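Local coordinates for protein abietadiene synthase, chloroplastic (Abies grandis, PDB 3S9V) that belongs to the terpene synthase family, as a chloroplast enzyme whose regular secondary structure is almost entirely helix, with an N-terminal family domain and a metal-binding family domain, at residues A[204-209]-A[236-241]; A[252-257]-A[261-266]; A[607-612]-A[664-669]; A[672-677]-A[748-753]. One frame throughout, in Å; residues are numbered along the deposited sequence.

How the interactions relate
The four contacts follow one another along the chain and form two pairs on opposite sides of its centre. Interactions 1 and 2 have centres about 16 Å apart and involve the consecutive helices 232-242 and 245-258; they touch where Tyr204 OH probably hydrogen-bonds to Cys264 O, 3.3 Å away. Interactions 3 and 4 have centres about 14 Å apart. Here the turn 664-669 leads directly into helix 669-693, and Arg666 O lies 3.2 Å from Gln672 NE2 in a probable hydrogen bond. Between the pairs the centres are about 49 to 68 Å apart, so the two pairs belong to separate ends of the elongated molecule and share no direct contact.

Interaction 1: A[204-209]-A[236-241]; sequences YSLEGL and AAVFMR
Glu207 CA and Ala237 CA lie 5.2 Å apart where the 3-10 turn 204-208 passes helix 232-242. The contact is a short 3-10 turn packed on an alpha helix, within the all-helical N-terminal half of a plant terpene synthase. Ala237 points its methyl group at the turn and meets the backbone end of Glu207: its CB is 3.7 Å from Glu207 CA and 3.8 Å from Glu207 CB. The small alanine lets the two backbones come this close, and the glutamate gives only the base of its side chain to the contact. Its chi1 of 70° sets CG between the backbone N and the carbonyl carbon, and the bend at chi2 (-91°) then turns the carboxylate to other partners. There OE2 joins Tyr57 OH in a hydrogen bond and Lys450 NZ in a salt bridge, which probably balance the charge of this buried carboxylate.

Beside this pair, Leu206 points its CB at the helix, and its side chain and that of Val238 cross obliquely, branch against branch. Both also pack on helix 215-219, Leu206 against Ile218 and Val238 against Trp215 and Met219, so the apolar patch joins three chain segments. The turn keeps its own shape through i to i+3 backbone bonds, Gly208 N to Ser205 O (3.1 Å) and Leu209 N to Leu206 O (2.9 Å). Ser234 OG, on the same helix as Val238, bonds to Leu206 N. The leucine-valine meeting itself is made by Leu206 CD1 and Val238 CG2, 3.7 Å apart.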
loop_
_atom_site.group_PDB
_atom_site.type_symbol
_atom_site.label_atom_id
_atom_site.label_comp_id
_atom_site.label_asym_id
_atom_site.label_seq_id
_atom_site.Cartn_x
_atom_site.Cartn_y
_atom_site.Cartn_z
ATOM N N TYR A 204 21.407 2.857 19.127
ATOM C CA TYR A 204 21.823 2.732 17.739
ATOM C C TYR A 204 23.121 3.490 17.511
ATOM O O TYR A 204 23.841 3.228 16.550
ATOM C CB TYR A 204 20.720 3.284 16.831
ATOM C CG TYR A 204 20.954 3.142 15.348
ATOM C CD1 TYR A 204 21.011 4.266 14.526
ATOM C CD2 TYR A 204 21.056 1.885 14.750
ATOM C CE1 TYR A 204 21.157 4.147 13.148
ATOM C CE2 TYR A 204 21.207 1.753 13.366
ATOM C CZ TYR A 204 21.256 2.892 12.572
ATOM O OH TYR A 204 21.410 2.783 11.204
ATOM N N SER A 205 23.425 4.440 18.392
ATOM C CA SER A 205 24.652 5.213 18.237
ATOM C C SER A 205 25.478 5.362 19.514
ATOM O O SER A 205 25.933 6.456 19.855
ATOM C CB SER A 205 24.335 6.592 17.638
ATOM O OG SER A 205 22.997 6.973 17.873
ATOM N N LEU A 206 25.685 4.243 20.203
ATOM C CA LEU A 206 26.469 4.226 21.432
ATOM C C LEU A 206 27.927 4.620 21.208
ATOM O O LEU A 206 28.602 5.050 22.142
ATOM C CB LEU A 206 26.407 2.841 22.075
ATOM C CG LEU A 206 25.099 2.501 22.789
ATOM C CD1 LEU A 206 25.033 1.017 23.094
ATOM C CD2 LEU A 206 25.017 3.317 24.066
ATOM N N GLU A 207 28.419 4.475 19.979
ATOM C CA GLU A 207 29.799 4.833 19.691
ATOM C C GLU A 207 30.019 6.332 19.933
ATOM O O GLU A 207 31.156 6.788 20.086
ATOM C CB GLU A 207 30.182 4.449 18.252
ATOM C CG GLU A 207 29.529 5.284 17.162
ATOM C CD GLU A 207 28.218 4.706 16.661
ATOM O OE1 GLU A 207 27.551 3.973 17.428
ATOM O OE2 GLU A 207 27.847 5.002 15.501
ATOM N N GLY A 208 28.929 7.087 19.993
ATOM C CA GLY A 208 29.038 8.516 20.235
ATOM C C GLY A 208 28.617 8.938 21.635
ATOM O O GLY A 208 28.498 10.129 21.918
ATOM N N LEU A 209 28.395 7.965 22.517
ATOM C CA LEU A 209 27.978 8.249 23.891
ATOM C C LEU A 209 28.895 7.554 24.896
ATOM O O LEU A 209 28.585 7.472 26.083
ATOM C CB LEU A 209 26.546 7.759 24.100
ATOM C CG LEU A 209 25.520 8.267 23.094
ATOM C CD1 LEU A 209 24.285 7.398 23.169
ATOM C CD2 LEU A 209 25.188 9.731 23.374
ATOM N N ALA A 236 30.479 -2.602 18.084
ATOM C CA ALA A 236 31.939 -2.623 18.106
ATOM C C ALA A 236 32.444 -1.781 19.271
ATOM O O ALA A 236 33.345 -2.187 20.005
ATOM C CB ALA A 236 32.494 -2.086 16.786
ATOM N N ALA A 237 31.855 -0.604 19.439
ATOM C CA ALA A 237 32.233 0.290 20.524
ATOM C C ALA A 237 31.965 -0.390 21.861
ATOM O O ALA A 237 32.825 -0.393 22.736
ATOM C CB ALA A 237 31.445 1.581 20.434
ATOM N N VAL A 238 30.779 -0.970 22.022
ATOM C CA VAL A 238 30.459 -1.646 23.282
ATOM C C VAL A 238 31.454 -2.772 23.561
ATOM O O VAL A 238 31.859 -2.975 24.700
ATOM C CB VAL A 238 29.039 -2.278 23.279
ATOM C CG1 VAL A 238 28.823 -3.059 24.577
ATOM C CG2 VAL A 238 27.981 -1.207 23.125
ATOM N N PHE A 239 31.842 -3.511 22.523
ATOM C CA PHE A 239 32.778 -4.611 22.709
ATOM C C PHE A 239 34.123 -4.118 23.185
ATOM O O PHE A 239 34.731 -4.719 24.069
ATOM C CB PHE A 239 32.997 -5.400 21.419
ATOM C CG PHE A 239 34.049 -6.464 21.549
ATOM C CD1 PHE A 239 33.765 -7.662 22.194
ATOM C CD2 PHE A 239 35.344 -6.247 21.077
ATOM C CE1 PHE A 239 34.752 -8.629 22.372
ATOM C CE2 PHE A 239 36.338 -7.206 21.248
ATOM C CZ PHE A 239 36.041 -8.401 21.899
ATOM N N MET A 240 34.598 -3.036 22.577
ATOM C CA MET A 240 35.883 -2.471 22.949
ATOM C C MET A 240 35.882 -1.930 24.381
ATOM O O MET A 240 36.935 -1.859 25.015
ATOM C CB MET A 240 36.300 -1.370 21.953
ATOM C CG MET A 240 36.727 -1.914 20.580
ATOM S SD MET A 240 37.568 -0.734 19.492
ATOM C CE MET A 240 36.159 0.241 18.918
ATOM N N ARG A 241 34.707 -1.563 24.894
ATOM C CA ARG A 241 34.609 -1.043 26.258
ATOM C C ARG A 241 34.329 -2.086 27.338
ATOM O O ARG A 241 34.638 -1.850 28.507
ATOM C CB ARG A 241 33.535 0.055 26.348
ATOM C CG ARG A 241 33.970 1.402 25.791
ATOM C CD ARG A 241 35.347 1.775 26.325
ATOM N NE ARG A 241 35.803 3.073 25.843
ATOM C CZ ARG A 241 35.311 4.236 26.254
ATOM N NH1 ARG A 241 34.341 4.268 27.164
ATOM N NH2 ARG A 241 35.793 5.368 25.757
#

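Interaction 2: A[252-257]-A[261-266]; sequences NFVLKK and HVPCHY
With chi1 at 169°, Val254 holds CG1 opposite its backbone N and presents it to Val262 and Pro263, while CG2 is left for Tyr266; a chi1 of -145° swings the tyrosine ring along the same helix face. Val254 CG1 meets Val262 CG1 at 3.5 Å, the two side chains crossing at about a right angle. The same methyl reaches Pro263 CD tip to tip at 3.7 Å, so one branch is wedged between two neighbours of the loop. Val254 CG2 lies 4.2 Å from Tyr266 CB. One helical position on, Leu255 brings CD2 to 3.5 Å from His261 O.

Tyr266 buries more surface here than any other residue of the contact. Phe253 CE1 meets the edge of the Tyr266 ring, near that ring's plane, 4.1 Å from Tyr266 CD2. Further out on the same ring, Lys257 lays its bent chain across the phenol end, its CG 3.3 Å and its CE 3.4 Å from Tyr266 OH. The polar ends turn elsewhere: Lys257 NZ pairs with Glu51 in a salt bridge, and Tyr266 OH hydrogen-bonds to Gly50 O, which helps hold the ring at its far end. Helix 56-62 also touches the loop, where Asp58 and Val62 pack on Val262.

After a short link the chain leaves helix 245-258, turns, and runs across its side before helix 269-282 begins. The loop thus packs on the first helix through an apolar seam, consistent with the alpha-helical six-hairpin (alpha/alpha) architecture of the terpene synthase N-terminal domain.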
loop_
_atom_site.group_PDB
_atom_site.type_symbol
_atom_site.label_atom_id
_atom_site.label_comp_id
_atom_site.label_asym_id
_atom_site.label_seq_id
_atom_site.Cartn_x
_atom_site.Cartn_y
_atom_site.Cartn_z
ATOM N N ASN A 252 30.805 -11.271 14.017
ATOM C CA ASN A 252 31.189 -12.434 13.221
ATOM C C ASN A 252 30.023 -12.804 12.299
ATOM O O ASN A 252 30.220 -13.127 11.125
ATOM C CB ASN A 252 31.515 -13.638 14.115
ATOM C CG ASN A 252 32.833 -13.485 14.846
ATOM O OD1 ASN A 252 33.809 -12.971 14.290
ATOM N ND2 ASN A 252 32.878 -13.949 16.097
ATOM N N PHE A 253 28.811 -12.760 12.853
ATOM C CA PHE A 253 27.594 -13.077 12.114
ATOM C C PHE A 253 27.391 -12.128 10.936
ATOM O O PHE A 253 27.003 -12.553 9.847
ATOM C CB PHE A 253 26.388 -13.040 13.069
ATOM C CG PHE A 253 25.053 -12.951 12.376
ATOM C CD1 PHE A 253 24.462 -11.710 12.132
ATOM C CD2 PHE A 253 24.378 -14.100 11.986
ATOM C CE1 PHE A 253 23.214 -11.615 11.511
ATOM C CE2 PHE A 253 23.130 -14.017 11.365
ATOM C CZ PHE A 253 22.548 -12.769 11.127
ATOM N N VAL A 254 27.657 -10.842 11.144
ATOM C CA VAL A 254 27.513 -9.877 10.063
ATOM C C VAL A 254 28.590 -10.134 9.013
ATOM O O VAL A 254 28.312 -10.113 7.815
ATOM C CB VAL A 254 27.645 -8.427 10.574
ATOM C CG1 VAL A 254 27.760 -7.470 9.397
ATOM C CG2 VAL A 254 26.444 -8.071 11.437
ATOM N N LEU A 255 29.815 -10.383 9.465
ATOM C CA LEU A 255 30.924 -10.642 8.552
ATOM C C LEU A 255 30.783 -11.977 7.828
ATOM O O LEU A 255 31.423 -12.200 6.794
ATOM C CB LEU A 255 32.257 -10.590 9.300
ATOM C CG LEU A 255 32.692 -9.165 9.638
ATOM C CD1 LEU A 255 33.892 -9.184 10.554
ATOM C CD2 LEU A 255 33.007 -8.424 8.344
ATOM N N LYS A 256 29.951 -12.863 8.363
ATOM C CA LYS A 256 29.733 -14.150 7.722
ATOM C C LYS A 256 29.005 -13.870 6.412
ATOM O O LYS A 256 29.266 -14.506 5.389
ATOM C CB LYS A 256 28.884 -15.062 8.613
ATOM C CG LYS A 256 28.517 -16.394 7.966
ATOM C CD LYS A 256 27.838 -17.338 8.947
ATOM C CE LYS A 256 26.523 -16.771 9.469
ATOM N NZ LYS A 256 25.488 -16.622 8.404
ATOM N N LYS A 257 28.107 -12.889 6.454
ATOM C CA LYS A 257 27.324 -12.494 5.291
ATOM C C LYS A 257 28.110 -11.596 4.320
ATOM O O LYS A 257 28.095 -11.823 3.108
ATOM C CB LYS A 257 26.054 -11.758 5.754
ATOM C CG LYS A 257 24.900 -11.687 4.729
ATOM C CD LYS A 257 25.281 -10.953 3.451
ATOM C CE LYS A 257 24.086 -10.783 2.518
ATOM N NZ LYS A 257 23.473 -12.083 2.115
ATOM N N HIS A 261 33.405 -6.440 5.175
ATOM C CA HIS A 261 32.815 -5.158 5.549
ATOM C C HIS A 261 31.452 -5.380 6.208
ATOM O O HIS A 261 30.953 -6.504 6.255
ATOM C CB HIS A 261 32.640 -4.265 4.318
ATOM C CG HIS A 261 31.702 -4.830 3.296
ATOM N ND1 HIS A 261 32.111 -5.696 2.305
ATOM C CD2 HIS A 261 30.361 -4.702 3.153
ATOM C CE1 HIS A 261 31.063 -6.078 1.596
ATOM N NE2 HIS A 261 29.989 -5.489 2.092
ATOM N N VAL A 262 30.855 -4.303 6.710
ATOM C CA VAL A 262 29.545 -4.377 7.345
ATOM C C VAL A 262 28.637 -3.221 6.932
ATOM O O VAL A 262 29.112 -2.185 6.455
ATOM C CB VAL A 262 29.668 -4.326 8.873
ATOM C CG1 VAL A 262 30.610 -5.405 9.359
ATOM C CG2 VAL A 262 30.153 -2.962 9.297
ATOM N N PRO A 263 27.310 -3.397 7.081
ATOM C CA PRO A 263 26.312 -2.361 6.743
ATOM C C PRO A 263 26.110 -1.475 7.993
ATOM O O PRO A 263 26.809 -1.655 8.995
ATOM C CB PRO A 263 25.066 -3.175 6.417
ATOM C CG PRO A 263 25.192 -4.342 7.385
ATOM C CD PRO A 263 26.661 -4.711 7.274
ATOM N N CYS A 264 25.170 -0.534 7.956
ATOM C CA CYS A 264 24.959 0.314 9.127
ATOM C C CYS A 264 23.906 -0.247 10.084
ATOM O O CYS A 264 23.585 0.369 11.101
ATOM C CB CYS A 264 24.607 1.755 8.720
ATOM S SG CYS A 264 23.130 1.956 7.731
ATOM N N HIS A 265 23.385 -1.426 9.750
ATOM C CA HIS A 265 22.400 -2.129 10.574
ATOM C C HIS A 265 22.070 -3.462 9.920
ATOM O O HIS A 265 21.953 -3.562 8.695
ATOM C CB HIS A 265 21.138 -1.286 10.771
ATOM C CG HIS A 265 20.674 -0.591 9.530
ATOM N ND1 HIS A 265 19.948 0.579 9.566
ATOM C CD2 HIS A 265 20.846 -0.888 8.220
ATOM C CE1 HIS A 265 19.696 0.978 8.331
ATOM N NE2 HIS A 265 20.230 0.104 7.496
ATOM N N TYR A 266 21.946 -4.492 10.746
ATOM C CA TYR A 266 21.672 -5.835 10.261
ATOM C C TYR A 266 21.142 -6.661 11.428
ATOM O O TYR A 266 21.433 -6.362 12.585
ATOM C CB TYR A 266 22.971 -6.463 9.729
ATOM C CG TYR A 266 22.791 -7.377 8.539
ATOM C CD1 TYR A 266 22.308 -6.885 7.323
ATOM C CD2 TYR A 266 23.076 -8.739 8.631
ATOM C CE1 TYR A 266 22.106 -7.735 6.225
ATOM C CE2 TYR A 266 22.880 -9.599 7.537
ATOM C CZ TYR A 266 22.395 -9.086 6.343
ATOM O OH TYR A 266 22.204 -9.924 5.274
#

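Interaction 3: A[607-612]-A[664-669]; sequences KVQLEA and IDRESR
Arg666 lies against Val608 through its aliphatic arm and the start of its guanidinium. The two side chains lie alongside each other, pointing opposite ways, which brings Val608 CB to 3.6 Å from Arg666 NE and Val608 CG1 to 3.7 Å from Arg666 CD. CG1 sits over one face of the guanidinium. An arm extended from CG to NE (chi2 -165°, chi3 -177°) lets Arg666 span the gap between backbones whose nearest CA atoms, Val608 and Arg666, are 9.2 Å apart.

The polar link is indirect. A water donates to Gln609 OE1 at 2.8 Å and accepts from Arg666 NH2 at 3.0 Å, lying in the guanidinium plane at its edge. The amide and guanidinium planes are turned 65° apart. Thr643 OG1 bonds to both Gln609 OE1 and Arg666 NH1, and NH1 also bonds to Val605 O, so several partners fix the guanidinium.

Local bonds shape the turn that carries the arginine. Asp665 OD1 accepts from Glu667 N in an Asx turn, while Asp665 O accepts from both Ser668 N (3.0 Å) and Ser668 OG (2.9 Å) across a type I turn.

Ser668 is the N-cap of helix 669-693, with OG bonded to Leu671 N. Within the all-alpha metal-binding domain of the terpene synthase family, the turn thus faces helix 599-621 just before the chain enters helix 669-693, and Val637 of helix 628-638 touches both Val608 and Arg666.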
loop_
_atom_site.group_PDB
_atom_site.type_symbol
_atom_site.label_atom_id
_atom_site.label_comp_id
_atom_site.label_asym_id
_atom_site.label_seq_id
_atom_site.Cartn_x
_atom_site.Cartn_y
_atom_site.Cartn_z
ATOM N N LYS A 607 -35.184 -12.472 -12.048
ATOM C CA LYS A 607 -36.507 -12.468 -11.428
ATOM C C LYS A 607 -36.499 -11.545 -10.216
ATOM O O LYS A 607 -37.337 -10.658 -10.099
ATOM C CB LYS A 607 -36.896 -13.884 -10.994
ATOM C CG LYS A 607 -38.144 -13.961 -10.113
ATOM C CD LYS A 607 -38.378 -15.381 -9.619
ATOM C CE LYS A 607 -39.496 -15.449 -8.583
ATOM N NZ LYS A 607 -40.793 -14.945 -9.119
ATOM N N VAL A 608 -35.534 -11.747 -9.322
ATOM C CA VAL A 608 -35.434 -10.939 -8.111
ATOM C C VAL A 608 -35.095 -9.484 -8.411
ATOM O O VAL A 608 -35.584 -8.574 -7.741
ATOM C CB VAL A 608 -34.384 -11.537 -7.139
ATOM C CG1 VAL A 608 -34.227 -10.651 -5.902
ATOM C CG2 VAL A 608 -34.824 -12.946 -6.722
ATOM N N GLN A 609 -34.267 -9.266 -9.427
ATOM C CA GLN A 609 -33.872 -7.917 -9.812
ATOM C C GLN A 609 -35.069 -7.113 -10.332
ATOM O O GLN A 609 -35.281 -5.959 -9.932
ATOM C CB GLN A 609 -32.800 -7.966 -10.898
ATOM C CG GLN A 609 -32.225 -6.604 -11.247
ATOM C CD GLN A 609 -31.525 -5.978 -10.058
ATOM O OE1 GLN A 609 -30.604 -6.567 -9.495
ATOM N NE2 GLN A 609 -31.959 -4.784 -9.665
ATOM N N LEU A 610 -35.844 -7.722 -11.226
ATOM C CA LEU A 610 -37.001 -7.046 -11.799
ATOM C C LEU A 610 -38.048 -6.793 -10.717
ATOM O O LEU A 610 -38.715 -5.754 -10.715
ATOM C CB LEU A 610 -37.584 -7.869 -12.951
ATOM C CG LEU A 610 -36.591 -8.145 -14.093
ATOM C CD1 LEU A 610 -37.304 -8.843 -15.220
ATOM C CD2 LEU A 610 -35.985 -6.855 -14.593
ATOM N N GLU A 611 -38.179 -7.740 -9.793
ATOM C CA GLU A 611 -39.117 -7.579 -8.699
ATOM C C GLU A 611 -38.705 -6.364 -7.872
ATOM O O GLU A 611 -39.558 -5.594 -7.441
ATOM C CB GLU A 611 -39.158 -8.844 -7.836
ATOM C CG GLU A 611 -40.310 -9.767 -8.201
ATOM C CD GLU A 611 -40.070 -11.217 -7.814
ATOM O OE1 GLU A 611 -39.555 -11.472 -6.702
ATOM O OE2 GLU A 611 -40.415 -12.106 -8.627
ATOM N N ALA A 612 -37.402 -6.178 -7.665
ATOM C CA ALA A 612 -36.940 -5.019 -6.904
ATOM C C ALA A 612 -37.270 -3.724 -7.668
ATOM O O ALA A 612 -37.695 -2.735 -7.070
ATOM C CB ALA A 612 -35.434 -5.115 -6.639
ATOM N N ILE A 664 -21.908 -16.488 -1.975
ATOM C CA ILE A 664 -21.980 -15.180 -2.621
ATOM C C ILE A 664 -23.351 -14.884 -3.219
ATOM O O ILE A 664 -23.514 -13.897 -3.944
ATOM C CB ILE A 664 -20.942 -15.063 -3.757
ATOM C CG1 ILE A 664 -21.252 -16.097 -4.847
ATOM C CG2 ILE A 664 -19.540 -15.253 -3.197
ATOM C CD1 ILE A 664 -20.482 -15.892 -6.140
ATOM N N ASP A 665 -24.333 -15.732 -2.923
ATOM C CA ASP A 665 -25.673 -15.536 -3.467
ATOM C C ASP A 665 -26.446 -14.460 -2.714
ATOM O O ASP A 665 -25.924 -13.834 -1.794
ATOM C CB ASP A 665 -26.469 -16.855 -3.481
ATOM C CG ASP A 665 -26.764 -17.390 -2.084
ATOM O OD1 ASP A 665 -26.930 -16.579 -1.147
ATOM O OD2 ASP A 665 -26.854 -18.630 -1.929
ATOM N N ARG A 666 -27.697 -14.255 -3.103
ATOM C CA ARG A 666 -28.517 -13.229 -2.487
ATOM C C ARG A 666 -28.797 -13.436 -1.001
ATOM O O ARG A 666 -29.156 -12.488 -0.296
ATOM C CB ARG A 666 -29.813 -13.080 -3.274
ATOM C CG ARG A 666 -29.575 -12.667 -4.736
ATOM C CD ARG A 666 -30.856 -12.177 -5.352
ATOM N NE ARG A 666 -30.781 -11.823 -6.766
ATOM C CZ ARG A 666 -30.233 -10.715 -7.260
ATOM N NH1 ARG A 666 -30.252 -10.504 -8.575
ATOM N NH2 ARG A 666 -29.659 -9.829 -6.455
ATOM N N GLU A 667 -28.612 -14.662 -0.521
ATOM C CA GLU A 667 -28.826 -14.982 0.888
ATOM C C GLU A 667 -27.578 -14.765 1.743
ATOM O O GLU A 667 -27.656 -14.814 2.966
ATOM C CB GLU A 667 -29.289 -16.436 1.040
ATOM C CG GLU A 667 -30.801 -16.639 0.928
ATOM C CD GLU A 667 -31.396 -16.050 -0.344
ATOM O OE1 GLU A 667 -30.965 -16.461 -1.446
ATOM O OE2 GLU A 667 -32.294 -15.181 -0.238
ATOM N N SER A 668 -26.429 -14.525 1.112
ATOM C CA SER A 668 -25.195 -14.314 1.874
ATOM C C SER A 668 -25.033 -12.881 2.388
ATOM O O SER A 668 -25.422 -11.915 1.730
ATOM C CB SER A 668 -23.969 -14.686 1.033
ATOM O OG SER A 668 -23.722 -13.729 0.013
ATOM N N ARG A 669 -24.446 -12.755 3.569
ATOM C CA ARG A 669 -24.207 -11.451 4.178
ATOM C C ARG A 669 -23.232 -10.671 3.302
ATOM O O ARG A 669 -23.345 -9.457 3.162
ATOM C CB ARG A 669 -23.615 -11.637 5.578
ATOM C CG ARG A 669 -23.231 -10.357 6.298
ATOM C CD ARG A 669 -24.454 -9.502 6.635
ATOM N NE ARG A 669 -24.098 -8.339 7.446
ATOM C CZ ARG A 669 -24.924 -7.330 7.716
ATOM N NH1 ARG A 669 -26.160 -7.333 7.241
ATOM N NH2 ARG A 669 -24.511 -6.305 8.449
HETATM O O HOH W 1 -28.890 -7.069 -7.287
#

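Interaction 4: A[672-677]-A[748-753]; sequences QLMGLT and FETARI
Met674 and Ala751 lie opposite each other, their CA atoms 5.2 Å apart, on two nearly parallel helices whose axes are 9.0 Å apart at an angle of 5°. Both direct CB into the interface. With CG opposite the backbone N (chi1 170°), the methionine reaches across to the other helix: its CG lies 4.1 Å from Ala751 CB, and its sulfur SD is 4.0 Å from Thr750 CG2, meeting the threonine at a slant. Thr750 offers this methyl because its OG1 is turned to Leu746 O and Tyr527 OH.

About one turn further on, Thr677 brings OG1 to the same alanine methyl, 3.7 Å from Ala751 CB. A water ties the helices beside this spot: it lies 3.0 Å from Thr677 OG1 and donates to Ala751 O at 2.9 Å, giving a buried hydroxyl and a helix carbonyl a shared polar partner. Leu641 and Val645 of helix 641-648 pack on both Met674 and Thr750, while Ala726 of helix 712-736 touches Thr677.

The near-parallel pair of helices 669-693 and 741-757, with helices 641-648 and 712-736 packed around it, is part of the all-alpha bundle of the terpene synthase metal-binding domain.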
loop_
_atom_site.group_PDB
_atom_site.type_symbol
_atom_site.label_atom_id
_atom_site.label_comp_id
_atom_site.label_asym_id
_atom_site.label_seq_id
_atom_site.Cartn_x
_atom_site.Cartn_y
_atom_site.Cartn_z
ATOM N N GLN A 672 -24.966 -9.116 0.329
ATOM C CA GLN A 672 -25.913 -8.147 0.865
ATOM C C GLN A 672 -25.222 -6.845 1.256
ATOM O O GLN A 672 -25.731 -5.757 0.976
ATOM C CB GLN A 672 -26.655 -8.743 2.072
ATOM C CG GLN A 672 -27.498 -9.966 1.712
ATOM C CD GLN A 672 -28.140 -10.644 2.914
ATOM O OE1 GLN A 672 -27.627 -10.577 4.029
ATOM N NE2 GLN A 672 -29.259 -11.325 2.683
ATOM N N LEU A 673 -24.058 -6.955 1.887
ATOM C CA LEU A 673 -23.302 -5.779 2.299
ATOM C C LEU A 673 -22.814 -4.974 1.096
ATOM O O LEU A 673 -22.776 -3.742 1.130
ATOM C CB LEU A 673 -22.114 -6.198 3.163
ATOM C CG LEU A 673 -22.420 -6.486 4.637
ATOM C CD1 LEU A 673 -21.211 -7.128 5.290
ATOM C CD2 LEU A 673 -22.782 -5.198 5.345
ATOM N N MET A 674 -22.433 -5.683 0.040
ATOM C CA MET A 674 -21.952 -5.055 -1.181
ATOM C C MET A 674 -23.079 -4.197 -1.719
ATOM O O MET A 674 -22.892 -3.021 -2.029
ATOM C CB MET A 674 -21.569 -6.124 -2.219
ATOM C CG MET A 674 -21.285 -5.572 -3.615
ATOM S SD MET A 674 -21.335 -6.847 -4.915
ATOM C CE MET A 674 -23.088 -7.117 -4.962
ATOM N N GLY A 675 -24.255 -4.805 -1.827
ATOM C CA GLY A 675 -25.417 -4.085 -2.316
ATOM C C GLY A 675 -25.769 -2.914 -1.418
ATOM O O GLY A 675 -26.091 -1.827 -1.902
ATOM N N LEU A 676 -25.708 -3.129 -0.106
ATOM C CA LEU A 676 -26.028 -2.067 0.842
ATOM C C LEU A 676 -25.094 -0.877 0.682
ATOM O O LEU A 676 -25.556 0.250 0.522
ATOM C CB LEU A 676 -25.973 -2.581 2.290
ATOM C CG LEU A 676 -26.238 -1.556 3.404
ATOM C CD1 LEU A 676 -27.616 -0.952 3.208
ATOM C CD2 LEU A 676 -26.141 -2.229 4.793
ATOM N N THR A 677 -23.786 -1.113 0.714
ATOM C CA THR A 677 -22.846 -0.003 0.574
ATOM C C THR A 677 -22.986 0.725 -0.765
ATOM O O THR A 677 -22.852 1.951 -0.827
ATOM C CB THR A 677 -21.367 -0.450 0.736
ATOM O OG1 THR A 677 -21.021 -1.381 -0.297
ATOM C CG2 THR A 677 -21.149 -1.081 2.107
ATOM N N PHE A 748 -16.173 -7.657 -3.627
ATOM C CA PHE A 748 -15.544 -6.507 -2.979
ATOM C C PHE A 748 -15.170 -5.353 -3.916
ATOM O O PHE A 748 -15.315 -4.183 -3.569
ATOM C CB PHE A 748 -14.301 -6.981 -2.217
ATOM C CG PHE A 748 -13.746 -5.962 -1.267
ATOM C CD1 PHE A 748 -14.418 -5.645 -0.098
ATOM C CD2 PHE A 748 -12.555 -5.307 -1.550
ATOM C CE1 PHE A 748 -13.913 -4.692 0.775
ATOM C CE2 PHE A 748 -12.046 -4.348 -0.681
ATOM C CZ PHE A 748 -12.724 -4.045 0.478
ATOM N N GLU A 749 -14.673 -5.682 -5.102
ATOM C CA GLU A 749 -14.285 -4.660 -6.068
ATOM C C GLU A 749 -15.498 -3.945 -6.639
ATOM O O GLU A 749 -15.434 -2.757 -6.963
ATOM C CB GLU A 749 -13.481 -5.279 -7.207
ATOM C CG GLU A 749 -12.154 -5.892 -6.781
ATOM C CD GLU A 749 -11.242 -4.897 -6.088
ATOM O OE1 GLU A 749 -11.181 -3.734 -6.534
ATOM O OE2 GLU A 749 -10.580 -5.281 -5.105
ATOM N N THR A 750 -16.604 -4.668 -6.783
ATOM C CA THR A 750 -17.810 -4.053 -7.304
ATOM C C THR A 750 -18.259 -2.978 -6.305
ATOM O O THR A 750 -18.675 -1.898 -6.712
ATOM C CB THR A 750 -18.926 -5.105 -7.551
ATOM O OG1 THR A 750 -18.564 -5.937 -8.665
ATOM C CG2 THR A 750 -20.239 -4.428 -7.865
ATOM N N ALA A 751 -18.153 -3.253 -5.004
ATOM C CA ALA A 751 -18.528 -2.251 -3.997
ATOM C C ALA A 751 -17.579 -1.046 -4.107
ATOM O O ALA A 751 -18.009 0.103 -4.037
ATOM C CB ALA A 751 -18.464 -2.850 -2.573
ATOM N N ARG A 752 -16.290 -1.316 -4.299
ATOM C CA ARG A 752 -15.301 -0.248 -4.417
ATOM C C ARG A 752 -15.572 0.665 -5.603
ATOM O O ARG A 752 -15.483 1.886 -5.484
ATOM C CB ARG A 752 -13.898 -0.832 -4.549
ATOM C CG ARG A 752 -13.498 -1.714 -3.387
ATOM C CD ARG A 752 -12.170 -2.394 -3.649
ATOM N NE ARG A 752 -11.052 -1.635 -3.117
ATOM C CZ ARG A 752 -9.791 -2.048 -3.165
ATOM N NH1 ARG A 752 -9.494 -3.207 -3.733
ATOM N NH2 ARG A 752 -8.833 -1.316 -2.613
ATOM N N ILE A 753 -15.889 0.069 -6.747
ATOM C CA ILE A 753 -16.179 0.848 -7.939
ATOM C C ILE A 753 -17.246 1.892 -7.624
ATOM O O ILE A 753 -17.159 3.021 -8.093
ATOM C CB ILE A 753 -16.644 -0.063 -9.109
ATOM C CG1 ILE A 753 -15.426 -0.602 -9.851
ATOM C CG2 ILE A 753 -17.513 0.713 -10.087
ATOM C CD1 ILE A 753 -14.561 0.496 -10.474
HETATM O O HOH W 2 -20.172 0.724 -2.194
#